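Local atomic coordinates of alkaline phosphatase (Antarctic bacterium, PDB entry 2W5V), a protein that probably hydrolyses phosphate monoesters at alkaline pH, using bound zinc and magnesium ions. Residues S77-T82 with T97-I102; H302-F307 with G335-T340. The protein carries 1 engineered substitution. All coordinates share one frame; numbering follows the deposited sequence.

Interaction 1: residues S77-T82 with T97-I102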
ATOM      1  N   SER B  77      -6.755  20.651  -1.654  1.00 14.02           N
ATOM      2  CA  SER B  77      -6.030  21.919  -1.723  1.00 17.78           C
ATOM      3  C   SER B  77      -6.056  22.653  -0.382  1.00 19.91           C
ATOM      4  O   SER B  77      -5.254  23.546  -0.153  1.00 26.77           O
ATOM      5  CB  SER B  77      -6.601  22.818  -2.824  1.00 18.31           C
ATOM      6  OG  SER B  77      -7.928  23.185  -2.502  1.00 24.77           O
ATOM      7  N   ARG B  78      -6.975  22.288   0.509  1.00 18.36           N
ATOM      8  CA  ARG B  78      -7.086  23.004   1.784  1.00 19.11           C
ATOM      9  C   ARG B  78      -6.961  22.113   3.024  1.00 23.84           C
ATOM     10  O   ARG B  78      -6.814  22.618   4.137  1.00 21.98           O
ATOM     11  CB  ARG B  78      -8.402  23.771   1.856  1.00 18.66           C
ATOM     12  CG  ARG B  78      -8.571  24.795   0.751  1.00 20.57           C
ATOM     13  CD  ARG B  78      -9.887  25.551   0.912  1.00 29.33           C
ATOM     14  NE  ARG B  78     -10.047  26.546  -0.150  1.00 38.77           N
ATOM     15  CZ  ARG B  78     -11.169  27.220  -0.390  1.00 50.04           C
ATOM     16  NH1 ARG B  78     -12.246  27.009   0.354  1.00 52.58           N
ATOM     17  NH2 ARG B  78     -11.212  28.101  -1.379  1.00 48.35           N
ATOM     18  N   GLU B  79      -7.029  20.798   2.837  1.00 21.47           N
ATOM     19  CA  GLU B  79      -7.116  19.885   3.971  1.00 20.67           C
ATOM     20  C   GLU B  79      -6.177  18.687   3.823  1.00 19.86           C
ATOM     21  O   GLU B  79      -6.115  18.077   2.756  1.00 19.20           O
ATOM     22  CB  GLU B  79      -8.557  19.389   4.119  1.00 17.88           C
ATOM     23  CG  GLU B  79      -9.574  20.471   4.529  1.00 24.63           C
ATOM     24  CD  GLU B  79     -10.432  21.000   3.374  1.00 24.94           C
ATOM     25  OE1 GLU B  79     -10.184  20.637   2.195  1.00 19.76           O
ATOM     26  OE2 GLU B  79     -11.370  21.789   3.650  1.00 28.57           O
ATOM     27  N   ASP B  80      -5.459  18.335   4.890  1.00 19.31           N
ATOM     28  CA  ASP B  80      -4.612  17.141   4.858  1.00 20.81           C
ATOM     29  C   ASP B  80      -5.433  15.881   4.615  1.00 17.30           C
ATOM     30  O   ASP B  80      -4.985  14.963   3.935  1.00 16.83           O
ATOM     31  CB  ASP B  80      -3.819  16.974   6.161  1.00 25.48           C
ATOM     32  CG  ASP B  80      -2.605  17.892   6.238  1.00 40.00           C
ATOM     33  OD1 ASP B  80      -2.102  18.323   5.179  1.00 35.25           O
ATOM     34  OD2 ASP B  80      -2.146  18.173   7.367  1.00 49.21           O
ATOM     35  N   VAL B  81      -6.629  15.822   5.191  1.00 15.48           N
ATOM     36  CA  VAL B  81      -7.480  14.654   5.012  1.00 14.43           C
ATOM     37  C   VAL B  81      -8.582  14.992   4.028  1.00 18.10           C
ATOM     38  O   VAL B  81      -9.426  15.843   4.306  1.00 18.44           O
ATOM     39  CB  VAL B  81      -8.129  14.196   6.340  1.00 16.90           C
ATOM     40  CG1 VAL B  81      -9.090  13.032   6.083  1.00 19.40           C
ATOM     41  CG2 VAL B  81      -7.058  13.784   7.354  1.00 16.82           C
ATOM     42  N   THR B  82      -8.581  14.323   2.881  1.00 15.92           N
ATOM     43  CA  THR B  82      -9.536  14.650   1.831  1.00 17.38           C
ATOM     44  C   THR B  82     -10.945  14.125   2.124  1.00 18.08           C
ATOM     45  O   THR B  82     -11.117  13.185   2.911  1.00 18.27           O
ATOM     46  CB  THR B  82      -9.079  14.090   0.479  1.00 19.66           C
ATOM     47  OG1 THR B  82      -9.860  14.674  -0.565  1.00 18.24           O
ATOM     48  CG2 THR B  82      -9.236  12.562   0.444  1.00 16.37           C
ATOM     49  N   THR B  97      -8.491  20.489  -5.179  1.00 14.81           N
ATOM     50  CA  THR B  97      -9.548  21.441  -4.858  1.00 16.86           C
ATOM     51  C   THR B  97     -10.000  21.238  -3.416  1.00 19.89           C
ATOM     52  O   THR B  97      -9.471  20.359  -2.725  1.00 20.20           O
ATOM     53  CB  THR B  97     -10.722  21.334  -5.860  1.00 20.54           C
ATOM     54  OG1 THR B  97     -11.652  22.401  -5.628  1.00 17.73           O
ATOM     55  CG2 THR B  97     -11.434  19.982  -5.749  1.00 19.85           C
ATOM     56  N   TYR B  98     -10.951  22.053  -2.957  1.00 18.27           N
ATOM     57  CA  TYR B  98     -11.355  22.070  -1.551  1.00 16.95           C
ATOM     58  C   TYR B  98     -12.337  20.942  -1.225  1.00 16.43           C
ATOM     59  O   TYR B  98     -13.127  20.553  -2.080  1.00 17.77           O
ATOM     60  CB  TYR B  98     -11.934  23.448  -1.164  1.00 20.17           C
ATOM     61  CG  TYR B  98     -13.180  23.893  -1.946  1.00 14.76           C
ATOM     62  CD1 TYR B  98     -14.449  23.481  -1.557  1.00 14.83           C
ATOM     63  CD2 TYR B  98     -13.079  24.735  -3.050  1.00 16.37           C
ATOM     64  CE1 TYR B  98     -15.578  23.871  -2.247  1.00 15.46           C
ATOM     65  CE2 TYR B  98     -14.214  25.139  -3.750  1.00 19.80           C
ATOM     66  CZ  TYR B  98     -15.462  24.703  -3.340  1.00 20.99           C
ATOM     67  OH  TYR B  98     -16.606  25.090  -4.015  1.00 21.78           O
ATOM     68  N   ASN B  99     -12.276  20.396  -0.009  1.00 18.45           N
ATOM     69  CA  ASN B  99     -13.261  19.381   0.381  1.00 16.80           C
ATOM     70  C   ASN B  99     -14.672  19.898   0.130  1.00 19.90           C
ATOM     71  O   ASN B  99     -14.992  21.032   0.497  1.00 19.88           O
ATOM     72  CB  ASN B  99     -13.116  18.956   1.851  1.00 16.09           C
ATOM     73  CG  ASN B  99     -11.897  18.058   2.088  1.00 21.35           C
ATOM     74  OD1 ASN B  99     -11.174  17.713   1.148  1.00 17.79           O
ATOM     75  ND2 ASN B  99     -11.676  17.673   3.348  1.00 15.66           N
ATOM     76  N   ALA B 100     -15.488  19.052  -0.496  1.00 16.21           N
ATOM     77  CA  ALA B 100     -16.880  19.340  -0.855  1.00 20.64           C
ATOM     78  C   ALA B 100     -17.051  19.844  -2.291  1.00 17.77           C
ATOM     79  O   ALA B 100     -18.162  19.876  -2.810  1.00 18.44           O
ATOM     80  CB  ALA B 100     -17.544  20.299   0.145  1.00 23.62           C
ATOM     81  N   ALA B 101     -15.959  20.234  -2.941  1.00 18.36           N
ATOM     82  CA  ALA B 101     -16.054  20.711  -4.324  1.00 19.59           C
ATOM     83  C   ALA B 101     -16.455  19.586  -5.271  1.00 19.29           C
ATOM     84  O   ALA B 101     -15.982  18.461  -5.132  1.00 19.07           O
ATOM     85  CB  ALA B 101     -14.729  21.329  -4.773  1.00 18.61           C
ATOM     86  N   ILE B 102     -17.310  19.894  -6.244  1.00 17.61           N
ATOM     87  CA  ILE B 102     -17.685  18.921  -7.265  1.00 16.35           C
ATOM     88  C   ILE B 102     -17.351  19.473  -8.642  1.00 20.89           C
ATOM     89  O   ILE B 102     -18.080  20.325  -9.165  1.00 18.77           O
ATOM     90  CB  ILE B 102     -19.194  18.589  -7.214  1.00 15.99           C
ATOM     91  CG1 ILE B 102     -19.566  18.001  -5.851  1.00 19.26           C
ATOM     92  CG2 ILE B 102     -19.575  17.617  -8.340  1.00 18.00           C
ATOM     93  CD1 ILE B 102     -19.031  16.590  -5.612  1.00 21.41           C
TER
HETATM   94  O   HOH W   1     -13.394  22.758   2.224  1.00 29.75           O
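N99 projects from the 97-102 loop against E79 and V81 of the bend 77-82, and its side chain can be followed atom by atom. CB lies 3.4 Å from E79 OE1. CG is closer still, 3.1 Å from E79 OE1, because the amide and carboxylate are stacked with their planes 15° apart. N99 OD1 is 3.3 Å from E79 OE1, but two acceptors do not bond; OD1 instead receives D83 N and bonds S86 OG. N99 ND2 donates to V81 O at 3.1 Å, almost straight (171°) and in both the amide and the carbonyl plane, which fixes the amide's rotation. With CG anti to its carbonyl carbon and beside its backbone N (chi1 -74°), N99 lays the amide against the E79 carboxylate, whose OE1 also reaches that N.

That backbone N donates to E79 OE1 at 3.0 Å, on the syn side but somewhat out of the carboxylate plane. S76 OG holds OE1 as well, and a water donates to both E79 OE2 and N99 O, so each carboxylate oxygen has a partner. At the other end of the contact, S77 N donates to T97 O at 2.9 Å. R78 runs extended beside Y98, its CD 3.6 Å from Y98 CB and one guanidinium face over Y98 CD2; its NE forms a salt bridge with D106, while Y98 OH bonds L146 O.

Y98 to A101 form a type II beta turn, closed by A101 N to Y98 O, with N99 at its second position. The two loops flank helix 86-93, and the first runs on to S84, a zinc-bound phosphoserine here. A nucleophilic serine at the start of a helix is characteristic of the alkaline phosphatase active site.

Interaction 2: residues H302-F307 with G335-T340. With ZN (zinc ion), chain H; ZN (zinc ion), chain G.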
ATOM      1  N   HIS B 302      -9.490   7.708  -0.828  1.00 12.52           N
ATOM      2  CA  HIS B 302      -8.867   7.861   0.488  1.00 17.72           C
ATOM      3  C   HIS B 302      -9.189   6.597   1.296  1.00 15.91           C
ATOM      4  O   HIS B 302      -9.908   5.720   0.812  1.00 17.39           O
ATOM      5  CB  HIS B 302      -9.462   9.063   1.212  1.00 14.93           C
ATOM      6  CG  HIS B 302     -10.949   8.975   1.340  1.00 14.22           C
ATOM      7  ND1 HIS B 302     -11.565   8.213   2.308  1.00 15.20           N
ATOM      8  CD2 HIS B 302     -11.936   9.489   0.573  1.00 15.59           C
ATOM      9  CE1 HIS B 302     -12.876   8.287   2.151  1.00 17.70           C
ATOM     10  NE2 HIS B 302     -13.126   9.058   1.107  1.00 15.51           N
ATOM     11  N   GLU B 303      -8.664   6.506   2.519  1.00 12.22           N
ATOM     12  CA  GLU B 303      -8.962   5.386   3.414  1.00 12.35           C
ATOM     13  C   GLU B 303      -9.996   5.862   4.423  1.00 18.00           C
ATOM     14  O   GLU B 303     -10.090   7.069   4.683  1.00 17.08           O
ATOM     15  CB  GLU B 303      -7.691   4.955   4.170  1.00 10.78           C
ATOM     16  CG  GLU B 303      -7.829   3.658   4.975  1.00 14.98           C
ATOM     17  CD  GLU B 303      -8.323   3.827   6.431  1.00 25.42           C
ATOM     18  OE1 GLU B 303      -8.435   4.970   6.946  1.00 26.56           O
ATOM     19  OE2 GLU B 303      -8.602   2.780   7.064  1.00 25.05           O
ATOM     20  N   THR B 304     -10.768   4.951   5.011  1.00 15.95           N
ATOM     21  CA  THR B 304     -11.631   5.391   6.113  1.00 20.58           C
ATOM     22  C   THR B 304     -11.717   4.405   7.264  1.00 19.31           C
ATOM     23  O   THR B 304     -11.776   3.195   7.056  1.00 22.55           O
ATOM     24  CB  THR B 304     -13.057   5.798   5.675  1.00 25.66           C
ATOM     25  OG1 THR B 304     -13.981   4.743   5.942  1.00 41.23           O
ATOM     26  CG2 THR B 304     -13.098   6.171   4.236  1.00 13.20           C
ATOM     27  N   GLY B 305     -11.690   4.943   8.479  1.00 18.42           N
ATOM     28  CA  GLY B 305     -11.893   4.145   9.676  1.00 13.29           C
ATOM     29  C   GLY B 305     -10.636   3.615  10.349  1.00 18.06           C
ATOM     30  O   GLY B 305     -10.693   3.150  11.485  1.00 17.17           O
ATOM     31  N   GLY B 306      -9.497   3.684   9.663  1.00 14.83           N
ATOM     32  CA  GLY B 306      -8.282   3.098  10.203  1.00 16.40           C
ATOM     33  C   GLY B 306      -8.451   1.592  10.339  1.00 17.24           C
ATOM     34  O   GLY B 306      -7.955   0.984  11.284  1.00 19.90           O
ATOM     35  N   PHE B 307      -9.178   0.999   9.396  1.00 16.39           N
ATOM     36  CA  PHE B 307      -9.403  -0.448   9.361  1.00 16.48           C
ATOM     37  C   PHE B 307      -8.067  -1.189   9.476  1.00 21.82           C
ATOM     38  O   PHE B 307      -7.099  -0.870   8.780  1.00 14.55           O
ATOM     39  CB  PHE B 307     -10.140  -0.811   8.059  1.00 21.29           C
ATOM     40  CG  PHE B 307     -10.435  -2.284   7.882  1.00 15.74           C
ATOM     41  CD1 PHE B 307     -11.490  -2.898   8.565  1.00 12.68           C
ATOM     42  CD2 PHE B 307      -9.697  -3.041   6.984  1.00 22.81           C
ATOM     43  CE1 PHE B 307     -11.776  -4.241   8.374  1.00 17.02           C
ATOM     44  CE2 PHE B 307      -9.967  -4.392   6.791  1.00 21.72           C
ATOM     45  CZ  PHE B 307     -11.013  -4.995   7.483  1.00 20.22           C
ATOM     46  N   GLY B 335     -13.785   7.254  13.168  1.00 18.98           N
ATOM     47  CA  GLY B 335     -15.036   7.223  12.436  1.00 20.93           C
ATOM     48  C   GLY B 335     -14.954   7.965  11.113  1.00 22.79           C
ATOM     49  O   GLY B 335     -15.931   8.017  10.367  1.00 21.23           O
ATOM     50  N   GLY B 336     -13.789   8.540  10.815  1.00 17.84           N
ATOM     51  CA  GLY B 336     -13.648   9.385   9.639  1.00 16.42           C
ATOM     52  C   GLY B 336     -12.593   8.912   8.656  1.00 18.94           C
ATOM     53  O   GLY B 336     -12.075   7.804   8.778  1.00 20.62           O
ATOM     54  N   HIS B 337     -12.282   9.754   7.676  1.00 14.77           N
ATOM     55  CA  HIS B 337     -11.247   9.442   6.690  1.00 16.81           C
ATOM     56  C   HIS B 337      -9.843   9.533   7.266  1.00 15.23           C
ATOM     57  O   HIS B 337      -9.643  10.091   8.342  1.00 17.24           O
ATOM     58  CB  HIS B 337     -11.342  10.394   5.500  1.00 15.20           C
ATOM     59  CG  HIS B 337     -12.666  10.358   4.813  1.00 15.06           C
ATOM     60  ND1 HIS B 337     -12.999  11.226   3.795  1.00 16.27           N
ATOM     61  CD2 HIS B 337     -13.747   9.571   5.009  1.00 20.75           C
ATOM     62  CE1 HIS B 337     -14.227  10.967   3.383  1.00 23.33           C
ATOM     63  NE2 HIS B 337     -14.700   9.963   4.101  1.00 25.77           N
ATOM     64  N   SER B 338      -8.865   8.994   6.534  1.00 14.72           N
ATOM     65  CA  SER B 338      -7.474   9.136   6.938  1.00 12.47           C
ATOM     66  C   SER B 338      -6.619   9.472   5.720  1.00 17.44           C
ATOM     67  O   SER B 338      -7.040   9.248   4.586  1.00 16.35           O
ATOM     68  CB  SER B 338      -6.964   7.868   7.628  1.00 14.73           C
ATOM     69  OG  SER B 338      -6.661   6.870   6.674  1.00 20.89           O
ATOM     70  N   ALA B 339      -5.422  10.000   5.969  1.00 15.13           N
ATOM     71  CA  ALA B 339      -4.588  10.564   4.918  1.00 14.76           C
ATOM     72  C   ALA B 339      -3.481   9.632   4.403  1.00 19.14           C
ATOM     73  O   ALA B 339      -2.524  10.104   3.787  1.00 12.92           O
ATOM     74  CB  ALA B 339      -3.989  11.903   5.377  1.00 14.83           C
ATOM     75  N   THR B 340      -3.599   8.325   4.624  1.00 15.67           N
ATOM     76  CA  THR B 340      -2.597   7.401   4.066  1.00 12.97           C
ATOM     77  C   THR B 340      -2.541   7.483   2.547  1.00 14.43           C
ATOM     78  O   THR B 340      -3.539   7.779   1.892  1.00 16.14           O
ATOM     79  CB  THR B 340      -2.869   5.929   4.450  1.00 15.84           C
ATOM     80  OG1 THR B 340      -1.898   5.082   3.804  1.00 17.54           O
ATOM     81  CG2 THR B 340      -4.266   5.525   4.012  1.00 17.48           C
TER
HETATM   82 ZN    ZN H1377     -14.669   8.805  -0.271  1.00 19.01          ZN
HETATM   83 ZN    ZN G1376     -16.594   9.034   3.865  0.90 24.13          ZN
HETATM   84  O   HOH W   2      -6.085   8.706   2.051  1.00 17.33           O
HETATM   85  O   HOH W   3     -18.682  10.524   3.615  1.00 38.92           O
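A two-stranded antiparallel ladder joins E303-T304 to H337-S338 in a buried region that forms part of the two-zinc centre. E303 and S338 form the hydrogen-bonded pair, with S338 N donating to E303 O at 2.9 Å; T304 and H337 are the non-hydrogen-bonded pair, and G305 N to G336 O extends the pairing.

The H302 and H337 rings stack face to face, centroids 3.5 Å apart and planes at 21°. Each NE2 binds a different zinc ion at 2.1 Å, H302 NE2 one and H337 NE2 the other. H337 ND1 is hydrogen-bonded to T82 O. H302 ND1 donates to E303 O, on the face away from S338 N, which steadies its ring.

E303, bent at chi2 (-89°), brings OE1 to S338 OG at 2.6 Å on the anti side, while G306 N takes the syn lone pair; Q49 NE2 bonds OE2. Replacing E303 with an alanine would probably leave S338 OG and G306 N without their shared acceptor and the loop residues 305-307 less firmly held.

Helix 258-263 supplies D259 and H263 to the zinc held by H337, F307 packs against helix 47-52, and Y325 of the second subunit meets the H337 ring and bonds H337 N.

From the N terminus, the chain leaves strand 68-73, passes through 77-82 and helix 86-93, and returns at 97-102, where interaction 1 closes the loop. Interaction 2 opens much later, just after strand 294-299, and closes at 335-340, before strand 342-347, once the 311-315/321-324 hairpin has been made. The two are in series, neither nested nor crossed. In the large sheet strand 342-347 lies between 294-299 and 68-73, so both contacts sit beyond neighbouring strands. They meet directly: T82 O is 2.9 Å from H337 ND1, a probable hydrogen bond, and V81 CG1 packs on H337 CB. The 77-82 loop, which leads to the phosphoserine, thereby touches a zinc-binding histidine, and both contacts reach the second subunit.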